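Local coordinates for protein transcription factor tau subunit sfc1 (Schizosaccharomyces pombe, PDB 4BJJ) that forms part of the tauA module of TFIIIC, which binds the boxA promoter sites of tRNA genes and so helps recruit RNA polymerase III, at residues N11-L15 / C42-F46; I16-G20 / E55-R59; A52-L56 / Q97-F101; P67-R71 / M104-Q108; N76-V80 / N91-I95. The protein carries 3 engineered substitutions. All blocks are in the same frame, centred on the assembly; numbering follows the deposited sequence.

Interaction 1: residues N11-L15 / C42-F46. With HG (mercury (II) ion), chain C.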
# COMPACT_ATOMS: atom_id res chain seq x y z
N ASN A 11 -13.49 1.91 -4.79
CA ASN A 11 -12.75 0.68 -4.73
C ASN A 11 -11.89 0.65 -3.48
O ASN A 11 -11.35 1.67 -3.05
CB ASN A 11 -11.87 0.53 -5.97
CG ASN A 11 -12.64 0.72 -7.26
OD1 ASN A 11 -13.72 0.18 -7.44
ND2 ASN A 11 -12.09 1.51 -8.16
N GLU A 12 -11.75 -0.54 -2.90
CA GLU A 12 -10.96 -0.70 -1.71
C GLU A 12 -10.06 -1.92 -1.79
O GLU A 12 -10.33 -2.87 -2.51
CB GLU A 12 -11.89 -0.79 -0.52
CG GLU A 12 -12.71 0.48 -0.29
CD GLU A 12 -13.50 0.43 1.01
OE1 GLU A 12 -13.92 -0.69 1.38
OE2 GLU A 12 -13.68 1.50 1.67
N TYR A 13 -8.96 -1.88 -1.04
CA TYR A 13 -7.96 -2.94 -1.08
C TYR A 13 -7.42 -3.25 0.30
O TYR A 13 -7.50 -2.41 1.21
CB TYR A 13 -6.77 -2.54 -1.93
CG TYR A 13 -7.08 -2.33 -3.38
CD1 TYR A 13 -7.69 -1.16 -3.81
CD2 TYR A 13 -6.76 -3.28 -4.31
CE1 TYR A 13 -7.97 -0.97 -5.14
CE2 TYR A 13 -7.01 -3.11 -5.61
CZ TYR A 13 -7.61 -1.95 -6.04
OH TYR A 13 -7.86 -1.81 -7.38
N ALA A 14 -6.84 -4.44 0.44
CA ALA A 14 -5.98 -4.75 1.58
C ALA A 14 -4.52 -4.75 1.13
O ALA A 14 -4.20 -5.06 -0.01
CB ALA A 14 -6.33 -6.11 2.14
N LEU A 15 -3.61 -4.45 2.05
CA LEU A 15 -2.21 -4.34 1.67
C LEU A 15 -1.40 -5.23 2.58
O LEU A 15 -1.54 -5.17 3.78
CB LEU A 15 -1.75 -2.89 1.78
CG LEU A 15 -0.24 -2.63 1.71
CD1 LEU A 15 0.27 -2.90 0.32
CD2 LEU A 15 0.07 -1.20 2.16
N CYS A 42 -7.45 -11.61 2.94
CA CYS A 42 -8.05 -10.33 2.55
C CYS A 42 -9.58 -10.31 2.73
O CYS A 42 -10.14 -9.31 3.20
CB CYS A 42 -7.70 -9.98 1.10
SG CYS A 42 -8.67 -8.60 0.38
N GLN A 43 -10.25 -11.36 2.32
CA GLN A 43 -11.68 -11.42 2.48
C GLN A 43 -12.11 -11.31 3.99
O GLN A 43 -13.08 -10.62 4.31
CB GLN A 43 -12.18 -12.73 1.88
CG GLN A 43 -13.56 -13.16 2.38
CD GLN A 43 -13.97 -14.53 1.85
OE1 GLN A 43 -13.32 -15.56 2.12
NE2 GLN A 43 -15.05 -14.54 1.08
N THR A 44 -11.43 -12.01 4.89
CA THR A 44 -11.73 -11.89 6.31
C THR A 44 -11.57 -10.45 6.78
O THR A 44 -12.38 -9.96 7.57
CB THR A 44 -10.82 -12.76 7.16
OG1 THR A 44 -10.85 -14.11 6.71
CG2 THR A 44 -11.24 -12.74 8.64
N SER A 45 -10.55 -9.76 6.27
CA SER A 45 -10.28 -8.38 6.71
C SER A 45 -11.43 -7.43 6.38
O SER A 45 -11.63 -6.43 7.08
CB SER A 45 -8.91 -7.82 6.22
OG SER A 45 -8.87 -7.63 4.83
N PHE A 46 -12.22 -7.78 5.36
CA PHE A 46 -13.37 -6.98 4.97
C PHE A 46 -14.69 -7.45 5.57
O PHE A 46 -15.56 -6.64 5.86
CB PHE A 46 -13.48 -6.94 3.45
CG PHE A 46 -12.54 -5.96 2.81
CD1 PHE A 46 -12.90 -4.64 2.70
CD2 PHE A 46 -11.29 -6.35 2.37
CE1 PHE A 46 -12.05 -3.73 2.13
CE2 PHE A 46 -10.44 -5.46 1.79
CZ PHE A 46 -10.80 -4.15 1.68
HG HG C . -10.67 -9.21 -0.26

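Interaction 2: residues I16-G20 / E55-R59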
# COMPACT_ATOMS: atom_id res chain seq x y z
N ILE A 16 -0.55 -6.05 1.98
CA ILE A 16 0.35 -6.89 2.72
C ILE A 16 1.77 -6.38 2.55
O ILE A 16 2.32 -6.41 1.45
CB ILE A 16 0.26 -8.33 2.24
CG1 ILE A 16 -1.16 -8.84 2.46
CG2 ILE A 16 1.22 -9.21 2.99
CD1 ILE A 16 -1.46 -10.12 1.72
N GLU A 17 2.38 -5.93 3.64
CA GLU A 17 3.77 -5.45 3.58
C GLU A 17 4.73 -6.58 3.89
O GLU A 17 5.10 -6.80 5.04
CB GLU A 17 3.96 -4.25 4.52
CG GLU A 17 3.17 -3.01 4.08
CD GLU A 17 3.52 -1.74 4.87
OE1 GLU A 17 4.39 -1.77 5.79
OE2 GLU A 17 2.91 -0.69 4.57
N HIS A 18 5.16 -7.27 2.84
CA HIS A 18 6.02 -8.44 2.94
C HIS A 18 7.50 -7.98 2.95
O HIS A 18 7.86 -7.01 2.29
CB HIS A 18 5.68 -9.30 1.74
CG HIS A 18 6.27 -10.67 1.75
ND1 HIS A 18 7.62 -10.90 1.66
CD2 HIS A 18 5.68 -11.89 1.73
CE1 HIS A 18 7.85 -12.20 1.63
NE2 HIS A 18 6.68 -12.83 1.66
N PRO A 19 8.36 -8.65 3.73
CA PRO A 19 9.75 -8.19 3.87
C PRO A 19 10.74 -8.82 2.91
O PRO A 19 11.88 -8.37 2.83
CB PRO A 19 10.12 -8.64 5.29
CG PRO A 19 9.25 -9.85 5.53
CD PRO A 19 7.99 -9.67 4.72
N GLY A 20 10.33 -9.87 2.22
CA GLY A 20 11.12 -10.47 1.15
C GLY A 20 10.78 -10.08 -0.28
O GLY A 20 10.24 -9.02 -0.54
N GLU A 55 -0.18 -15.26 8.40
CA GLU A 55 1.05 -15.82 8.92
C GLU A 55 2.15 -15.88 7.83
O GLU A 55 1.88 -16.20 6.68
CB GLU A 55 0.74 -17.21 9.45
CG GLU A 55 1.75 -17.76 10.41
CD GLU A 55 1.29 -19.05 11.02
OE1 GLU A 55 0.57 -18.99 12.03
OE2 GLU A 55 1.64 -20.13 10.48
N LEU A 56 3.38 -15.55 8.22
CA LEU A 56 4.51 -15.52 7.29
C LEU A 56 5.55 -16.57 7.66
O LEU A 56 5.99 -16.67 8.82
CB LEU A 56 5.15 -14.14 7.27
CG LEU A 56 6.39 -13.96 6.38
CD1 LEU A 56 6.03 -13.97 4.91
CD2 LEU A 56 7.08 -12.67 6.74
N ASN A 57 5.95 -17.32 6.65
CA ASN A 57 6.97 -18.35 6.80
C ASN A 57 8.02 -18.24 5.68
O ASN A 57 7.85 -18.80 4.60
CB ASN A 57 6.30 -19.72 6.75
CG ASN A 57 7.22 -20.82 7.17
OD1 ASN A 57 8.35 -20.59 7.57
ND2 ASN A 57 6.74 -22.03 7.08
N LEU A 58 9.08 -17.49 5.95
CA LEU A 58 10.12 -17.23 4.95
C LEU A 58 11.06 -18.39 4.68
O LEU A 58 11.62 -18.49 3.59
CB LEU A 58 10.98 -16.05 5.37
CG LEU A 58 10.30 -14.69 5.40
CD1 LEU A 58 11.26 -13.66 5.96
CD2 LEU A 58 9.81 -14.31 4.01
N ARG A 59 11.25 -19.26 5.67
CA ARG A 59 12.17 -20.39 5.54
C ARG A 59 11.47 -21.70 5.89
O ARG A 59 11.74 -22.27 6.94
CB ARG A 59 13.38 -20.18 6.44
CG ARG A 59 14.16 -18.89 6.19
CD ARG A 59 15.31 -18.75 7.17
NE ARG A 59 16.23 -19.88 7.14
CZ ARG A 59 17.16 -20.08 6.20
NH1 ARG A 59 17.31 -19.25 5.17
NH2 ARG A 59 17.95 -21.14 6.30

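Interaction 3: residues A52-L56 / Q97-F101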
# COMPACT_ATOMS: atom_id res chain seq x y z
N ALA A 52 -9.01 -10.44 11.39
CA ALA A 52 -8.01 -10.54 10.34
C ALA A 52 -6.70 -11.10 10.86
O ALA A 52 -6.25 -10.77 11.94
CB ALA A 52 -7.78 -9.18 9.72
N LEU A 53 -6.08 -11.94 10.05
CA LEU A 53 -4.98 -12.77 10.49
C LEU A 53 -4.20 -13.22 9.26
O LEU A 53 -4.77 -13.57 8.24
CB LEU A 53 -5.56 -13.99 11.25
CG LEU A 53 -4.56 -14.93 11.91
CD1 LEU A 53 -5.18 -15.57 13.13
CD2 LEU A 53 -4.08 -16.01 10.96
N LEU A 54 -2.89 -13.24 9.36
CA LEU A 54 -2.06 -13.77 8.30
C LEU A 54 -0.71 -14.15 8.88
O LEU A 54 -0.15 -13.45 9.71
CB LEU A 54 -1.93 -12.74 7.18
CG LEU A 54 -1.22 -13.11 5.89
CD1 LEU A 54 -1.90 -14.24 5.17
CD2 LEU A 54 -1.15 -11.87 4.99
N GLU A 55 -0.18 -15.26 8.40
CA GLU A 55 1.05 -15.82 8.92
C GLU A 55 2.15 -15.88 7.83
O GLU A 55 1.88 -16.20 6.68
CB GLU A 55 0.74 -17.21 9.45
CG GLU A 55 1.75 -17.76 10.41
CD GLU A 55 1.29 -19.05 11.02
OE1 GLU A 55 0.57 -18.99 12.03
OE2 GLU A 55 1.64 -20.13 10.48
N LEU A 56 3.38 -15.55 8.22
CA LEU A 56 4.51 -15.52 7.29
C LEU A 56 5.55 -16.57 7.66
O LEU A 56 5.99 -16.67 8.82
CB LEU A 56 5.15 -14.14 7.27
CG LEU A 56 6.39 -13.96 6.38
CD1 LEU A 56 6.03 -13.97 4.91
CD2 LEU A 56 7.08 -12.67 6.74
N GLN A 97 -7.07 -1.88 5.02
CA GLN A 97 -6.29 -2.61 6.01
C GLN A 97 -4.90 -3.02 5.54
O GLN A 97 -4.66 -3.27 4.36
CB GLN A 97 -7.04 -3.85 6.54
CG GLN A 97 -7.19 -3.76 8.06
CD GLN A 97 -8.00 -4.87 8.68
OE1 GLN A 97 -7.82 -6.04 8.37
NE2 GLN A 97 -8.87 -4.51 9.59
N VAL A 98 -3.98 -3.11 6.49
CA VAL A 98 -2.61 -3.44 6.21
C VAL A 98 -2.17 -4.60 7.09
O VAL A 98 -2.40 -4.58 8.28
CB VAL A 98 -1.68 -2.24 6.49
CG1 VAL A 98 -0.34 -2.47 5.89
CG2 VAL A 98 -2.26 -1.00 5.89
N PHE A 99 -1.53 -5.58 6.48
CA PHE A 99 -0.81 -6.62 7.22
C PHE A 99 0.67 -6.24 7.23
O PHE A 99 1.34 -6.21 6.18
CB PHE A 99 -1.03 -7.98 6.56
CG PHE A 99 -2.48 -8.42 6.53
CD1 PHE A 99 -3.34 -7.95 5.55
CD2 PHE A 99 -2.97 -9.32 7.49
CE1 PHE A 99 -4.65 -8.36 5.51
CE2 PHE A 99 -4.29 -9.74 7.46
CZ PHE A 99 -5.13 -9.27 6.47
N LEU A 100 1.17 -5.93 8.41
CA LEU A 100 2.51 -5.40 8.61
C LEU A 100 3.46 -6.50 9.02
O LEU A 100 3.42 -7.00 10.15
CB LEU A 100 2.49 -4.32 9.69
CG LEU A 100 1.56 -3.12 9.42
CD1 LEU A 100 1.13 -2.48 10.72
CD2 LEU A 100 2.19 -2.08 8.55
N PHE A 101 4.31 -6.89 8.09
CA PHE A 101 5.38 -7.81 8.38
C PHE A 101 6.73 -7.09 8.44
O PHE A 101 7.57 -7.47 9.24
CB PHE A 101 5.42 -8.93 7.34
CG PHE A 101 4.35 -9.93 7.50
CD1 PHE A 101 4.33 -10.76 8.60
CD2 PHE A 101 3.36 -10.04 6.56
CE1 PHE A 101 3.33 -11.68 8.76
CE2 PHE A 101 2.37 -10.98 6.71
CZ PHE A 101 2.36 -11.81 7.81

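Interaction 4: residues P67-R71 / M104-Q108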
# COMPACT_ATOMS: atom_id res chain seq x y z
N PRO A 67 7.53 -19.33 12.19
CA PRO A 67 6.47 -18.56 11.51
C PRO A 67 5.92 -17.38 12.35
O PRO A 67 5.80 -17.47 13.56
CB PRO A 67 5.36 -19.58 11.29
CG PRO A 67 6.03 -20.89 11.29
CD PRO A 67 7.23 -20.77 12.21
N VAL A 68 5.59 -16.29 11.68
CA VAL A 68 5.25 -15.05 12.36
C VAL A 68 3.87 -14.58 11.91
O VAL A 68 3.55 -14.62 10.73
CB VAL A 68 6.34 -13.95 12.03
CG1 VAL A 68 5.83 -12.56 12.28
CG2 VAL A 68 7.58 -14.20 12.85
N GLN A 69 3.08 -14.08 12.86
CA GLN A 69 1.79 -13.47 12.57
C GLN A 69 1.94 -11.97 12.29
O GLN A 69 2.69 -11.28 12.97
CB GLN A 69 0.87 -13.66 13.76
CG GLN A 69 0.62 -15.12 14.13
CD GLN A 69 -0.62 -15.72 13.50
OE1 GLN A 69 -1.33 -15.06 12.75
NE2 GLN A 69 -0.88 -16.98 13.80
N ALA A 70 1.22 -11.47 11.29
CA ALA A 70 1.21 -10.05 10.99
C ALA A 70 0.52 -9.26 12.08
O ALA A 70 -0.44 -9.73 12.67
CB ALA A 70 0.48 -9.78 9.70
N ARG A 71 1.00 -8.05 12.28
CA ARG A 71 0.26 -7.02 12.96
C ARG A 71 -0.68 -6.41 11.93
O ARG A 71 -0.26 -6.03 10.85
CB ARG A 71 1.20 -5.97 13.55
CG ARG A 71 2.04 -6.50 14.70
CD ARG A 71 2.47 -5.38 15.62
NE ARG A 71 1.44 -5.06 16.61
CZ ARG A 71 1.45 -3.97 17.37
NH1 ARG A 71 2.44 -3.08 17.25
NH2 ARG A 71 0.48 -3.76 18.25
N MET A 104 8.83 -5.41 12.01
CA MET A 104 8.80 -6.21 13.21
C MET A 104 10.27 -6.54 13.48
O MET A 104 11.09 -6.46 12.57
CB MET A 104 7.97 -7.48 13.02
CG MET A 104 6.61 -7.22 12.38
SD MET A 104 5.59 -8.71 12.33
CE MET A 104 5.17 -8.87 14.06
N ALA A 105 10.59 -6.89 14.72
CA ALA A 105 11.98 -7.09 15.13
C ALA A 105 12.72 -8.12 14.26
O ALA A 105 13.93 -8.00 14.08
CB ALA A 105 12.06 -7.49 16.61
N ASP A 106 11.98 -9.09 13.71
CA ASP A 106 12.59 -10.22 12.97
C ASP A 106 13.28 -9.83 11.67
O ASP A 106 14.33 -10.37 11.32
CB ASP A 106 11.53 -11.29 12.67
CG ASP A 106 10.74 -11.68 13.89
OD1 ASP A 106 10.26 -10.77 14.59
OD2 ASP A 106 10.59 -12.89 14.15
N PHE A 107 12.66 -8.88 10.95
CA PHE A 107 13.04 -8.56 9.58
C PHE A 107 13.75 -7.21 9.40
O PHE A 107 13.80 -6.68 8.29
CB PHE A 107 11.78 -8.61 8.72
CG PHE A 107 10.96 -9.83 8.96
CD1 PHE A 107 11.49 -11.10 8.77
CD2 PHE A 107 9.65 -9.72 9.41
CE1 PHE A 107 10.73 -12.23 9.01
CE2 PHE A 107 8.87 -10.84 9.65
CZ PHE A 107 9.41 -12.10 9.45
N GLN A 108 14.31 -6.66 10.48
CA GLN A 108 14.95 -5.37 10.38
C GLN A 108 16.31 -5.49 9.67
O GLN A 108 17.07 -6.44 9.90
CB GLN A 108 15.10 -4.72 11.76
CG GLN A 108 14.94 -3.19 11.71
CD GLN A 108 13.50 -2.75 11.53
OE1 GLN A 108 12.56 -3.48 11.86
NE2 GLN A 108 13.31 -1.54 11.00

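Interaction 5: residues N76-V80 / N91-I95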
# COMPACT_ATOMS: atom_id res chain seq x y z
N ASN A 76 -4.40 5.42 6.49
CA ASN A 76 -5.18 6.10 5.49
C ASN A 76 -4.46 6.03 4.16
O ASN A 76 -4.46 6.99 3.38
CB ASN A 76 -5.43 7.54 5.91
CG ASN A 76 -4.16 8.26 6.33
OD1 ASN A 76 -3.06 7.71 6.35
ND2 ASN A 76 -4.32 9.52 6.67
N ASP A 77 -3.87 4.88 3.88
CA ASP A 77 -3.08 4.74 2.67
C ASP A 77 -4.00 4.72 1.45
O ASP A 77 -5.16 4.29 1.52
CB ASP A 77 -2.26 3.45 2.71
CG ASP A 77 -1.48 3.28 4.01
OD1 ASP A 77 -0.77 4.23 4.39
OD2 ASP A 77 -1.57 2.20 4.64
N LEU A 78 -3.45 5.16 0.33
CA LEU A 78 -4.19 5.19 -0.90
C LEU A 78 -3.41 4.44 -1.94
O LEU A 78 -2.19 4.35 -1.88
CB LEU A 78 -4.43 6.63 -1.38
CG LEU A 78 -5.15 7.54 -0.38
CD1 LEU A 78 -5.14 8.96 -0.91
CD2 LEU A 78 -6.57 7.09 -0.17
N LEU A 79 -4.14 3.88 -2.89
CA LEU A 79 -3.54 3.22 -4.01
C LEU A 79 -3.82 4.09 -5.24
O LEU A 79 -4.97 4.37 -5.56
CB LEU A 79 -4.13 1.83 -4.20
CG LEU A 79 -3.51 1.10 -5.38
CD1 LEU A 79 -2.04 0.75 -5.11
CD2 LEU A 79 -4.31 -0.11 -5.69
N VAL A 80 -2.76 4.50 -5.92
CA VAL A 80 -2.89 5.49 -6.98
C VAL A 80 -2.44 4.88 -8.29
O VAL A 80 -1.29 4.46 -8.44
CB VAL A 80 -2.05 6.74 -6.66
CG1 VAL A 80 -2.16 7.76 -7.77
CG2 VAL A 80 -2.51 7.35 -5.34
N ASN A 91 -6.87 6.48 -11.42
CA ASN A 91 -7.71 6.04 -10.31
C ASN A 91 -7.01 6.21 -8.96
O ASN A 91 -5.78 6.04 -8.83
CB ASN A 91 -8.13 4.57 -10.53
CG ASN A 91 -9.35 4.16 -9.68
OD1 ASN A 91 -9.25 3.31 -8.79
ND2 ASN A 91 -10.51 4.75 -9.96
N VAL A 92 -7.81 6.56 -7.96
CA VAL A 92 -7.36 6.54 -6.57
C VAL A 92 -8.31 5.69 -5.73
O VAL A 92 -9.51 5.88 -5.80
CB VAL A 92 -7.28 7.95 -5.94
CG1 VAL A 92 -6.69 7.88 -4.54
CG2 VAL A 92 -6.47 8.90 -6.83
N SER A 93 -7.76 4.78 -4.94
CA SER A 93 -8.55 3.86 -4.10
C SER A 93 -7.99 3.78 -2.68
O SER A 93 -6.80 3.96 -2.47
CB SER A 93 -8.55 2.46 -4.70
OG SER A 93 -8.92 2.49 -6.06
N ARG A 94 -8.85 3.50 -1.72
CA ARG A 94 -8.40 3.37 -0.35
C ARG A 94 -7.89 1.96 -0.04
O ARG A 94 -8.44 0.97 -0.48
CB ARG A 94 -9.51 3.76 0.62
CG ARG A 94 -9.98 5.17 0.44
CD ARG A 94 -11.03 5.54 1.48
NE ARG A 94 -10.56 5.37 2.85
CZ ARG A 94 -11.33 5.45 3.94
NH1 ARG A 94 -12.62 5.69 3.81
NH2 ARG A 94 -10.81 5.29 5.16
N ILE A 95 -6.78 1.90 0.68
CA ILE A 95 -6.27 0.69 1.26
C ILE A 95 -6.85 0.71 2.70
O ILE A 95 -6.44 1.52 3.54
CB ILE A 95 -4.72 0.73 1.25
CG1 ILE A 95 -4.20 0.77 -0.18
CG2 ILE A 95 -4.12 -0.47 1.96
CD1 ILE A 95 -2.70 1.10 -0.31
O HOH W 1 -7.35 4.58 3.14
O HOH W 2 -4.47 1.98 5.50
O HOH W 3 -6.53 3.08 -7.58

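Interaction 1: residues N11-L15 / C42-F46
Phe-46, on helix 35-47, lays its ring edge against strand 12-18 between Glu-12 and Ala-14. This is helix-on-sheet packing in the sfc7-interacting domain, a member of the Tau95 triple barrel family; the helix lies across the strand, their local N-to-C directions 121° apart. No hydrogen bond links the two segments; they meet by van der Waals packing. The Glu-12 side chain follows the ring from its root outward. Glu-12 CB sits 4.0 Å from Phe-46 CE1. With CG anti to the carbonyl carbon (chi1 -63°) and the chain extended beyond it, the carboxylate arrives beside the same ring atom, Glu-12 OE1 lying 3.6 Å from Phe-46 CE1, its plane turned 41° from the ring. OE2 makes a salt bridge with Arg-96, so the charge has its own partner while the ring flanks the group. The ring's far end meets main chain: Phe-46 CZ is 3.8 Å from Tyr-13 C, close to the ring plane, and Phe-46 CE2 touches the backbone N of Ala-14. Replacing this ring with an alanine would probably open a gap beside the strand and leave the aliphatic root of Glu-12 without its cover. Deeper in, the methyl of Ala-14 is 3.8 Å from Cys-42 SG and also faces Ser-45, whose OG turns back on its own helix and bonds the Cys-42 carbonyl O at 2.7 Å. A neighbouring chain, presumably sfc7, extends the sheet by pairing antiparallel with Tyr-13, Ala-14 and Leu-15. Cys-42 SG itself carries a mercury ion at 2.2 Å, which comes to 3.9 Å from Phe-46 CD2.

Interaction 2: residues I16-G20 / E55-R59
His-18 and Leu-56 mark the nearest approach of the two backbones, their CA atoms 8.4 Å apart, as strand 12-18 ends and turns at Pro-19. That is too far for strand pairing, and side chains bridge the distance. His-18 has CG anti to the backbone N (chi1 -169°), which swings the imidazole within reach of both leucines. Leu-56 crosses it at about a right angle, with CD1 3.5 Å from His-18 NE2, while Leu-58 runs alongside in the opposite sense and sets CD2 3.7 Å from His-18 CE1. Both contacts meet the ring obliquely. The other methyl of Leu-56, CD2, meets the end of the proline ring, 3.7 Å from Pro-19 CD.

The ring is fixed at both nitrogens. ND1 accepts the amide of Gly-20, with Gly-20 N 3.0 Å from His-18 ND1 and near the ring plane; NE2 bonds Thr-31 OG1. This double hold leaves little freedom to turn and is consistent with a neutral imidazole. Phe-28 meets the same ring. Together these residues make a small, mostly apolar closure where strand 12-18, flanked by strand 88-100 and by a strand of the neighbouring chain, ends, consistent with the barrel-type fold of the Tau95 family, here a curled sheet shared with the partner chain.

Interaction 3: residues A52-L56 / Q97-F101
Leu-54 faces Phe-99 and Leu-56 faces Phe-101; the CA atoms of Leu-54 and Phe-99 are 7.3 Å apart and the segments run 23° from parallel, and at that spacing no hydrogen bond links them. Side chains fill the space. Leu-54 stands at about a right angle to Phe-99: its CB is 3.6 Å from Phe-99 CD2, and its CD2 lies over one face of that ring. Having CG anti to the backbone N (chi1 -174°), the same branch also comes 4.0 Å from Phe-101 CE2, so one leucine fits between two phenylalanines. At the far end Ala-52 CB rests 3.4 Å from Gln-97 OE1.

These rings line the interior of the curled sheet of the triple barrel domain. Strand 68-73 stands between the two segments in the sheet, bonding Leu-54 and Leu-56 through Ala-70 and Val-68, while Ser-45 of helix 35-47 closes the end near Ala-52 and Phe-99.

Leu-56 CB makes a CH-pi contact with Phe-101, 3.8 Å from the ring centroid and 26° off the normal, displaced toward the rim. The ring's edge turns to the backbone instead, with Phe-101 CZ 3.5 Å from Leu-54 O. A serine in place of Phe-101 would probably leave a gap beside Leu-54 CD2 and take away the face on which Leu-56 CB rests. Ala-70 packs on this ring as well.

Interaction 4: residues P67-R71 / M104-Q108
The loop after strand 88-100 folds back along the surface onto strand 68-73, and Met-104 meets Val-68 there. The two side chains reach toward each other tip to tip, Val-68 CG1 standing 3.9 Å from Met-104 SD. Met-104 runs extended from CB to SD and then bends at its last torsion (chi3 72°). That bend carries its terminal methyl along the strand: Met-104 CE is 3.6 Å from Gln-69 O and 4.0 Å from Arg-71 CG, crossing the arginine's aliphatic stem obliquely. The sulfur and methyl therefore touch Val-68, Gln-69 and Arg-71 of the strand.

Strand 68-73 is an inner strand of the curled sheet in this Tau95-type domain. Its backbone is committed to neighbours on both sides, Val-68 and Ala-70 bonding Leu-56 and Leu-54, and Arg-71 bonding Leu-100. The loop thus adds side-chain cover with no hydrogen bond to the strand.

The second methyl of Val-68 slides past Asp-106, its CG2 3.5 Å from Asp-106 OD2, so an acidic oxygen of this exposed residue borders the apolar patch. Next along the loop, Asp-106 packs on its own neighbour: its CB sits over the centre of the Phe-107 ring, 3.7 Å above the plane. That ring reaches Val-68 CG1 only loosely, at 4.4 Å from Phe-107 CE2, and turns inward to pack on Pro-19, Leu-56 and Leu-58.

Interaction 5: residues N76-V80 / N91-I95
Ile-95 holds CG1 anti to its carbonyl carbon (chi1 -63°) and extends straight on, which lays CD1 over the backbone of the opposite strand, 3.6 Å from Leu-78 O, with Asp-77 CB and Leu-79 CB also touching this side chain. Leu-79 turns its own CG anti to the backbone N and points to the same face as Ser-93, where Tyr-13 of strand 12-18 packs on both. Leu-78, Val-80, Val-92 and Arg-94 occupy the other face: Val-92 CG1 lies 4.1 Å from Leu-78 CB, and Arg-94 lends its CG to Leu-78 CD2.

Between the faces runs an antiparallel ladder of the hairpin 78-83 and 88-100. Leu-79 and Ser-93 are a hydrogen-bonded pair: Leu-79 N reaches Ser-93 O at 2.7 Å, in the carbonyl plane and nearly straight (172°), and Ser-93 N returns to Leu-79 O at 2.9 Å. At the open end Ile-95 N bonds Asp-77 O at 3.0 Å, but from 38° above the carbonyl plane.

Two waters serve that end. One donates to Asp-77 O at 2.7 Å and to Ile-95 O; a second donates to Ile-95 O and to Asp-77 OD2, an oxygen that also forms a salt bridge with Arg-75. Further along the ladder a third water donates to Leu-79 O and lies 2.9 Å from Ser-93 OG. A neighbouring chain pairs antiparallel with Leu-78, Leu-79 and Val-80 on the far side of their strand. The chemistry implies a regular ladder giving way at Asp-77 to water and charge, within a sheet that continues into the partner protein.

Overall arrangement
Strand 88-100 gives one segment each to interactions 3 and 5 and lies beside strand 12-18, which serves interactions 1 and 2. Interaction 5 is the most buried and alone has backbone hydrogen bonds across it; the other four rest on side-chain packing. Interaction 3 supplies aromatic filling near the chain's centre, interaction 1 adds the helix over the sheet, and interaction 4 is a surface contact. Interactions 2, 3 and 4 form a touching cluster, the first two sharing Glu-55 and Leu-56, whereas 4 and 5 lie about 25 Å apart between centres. Interactions 1, 2 and 5 also border the partner chain, while 3 and 4 do not touch it.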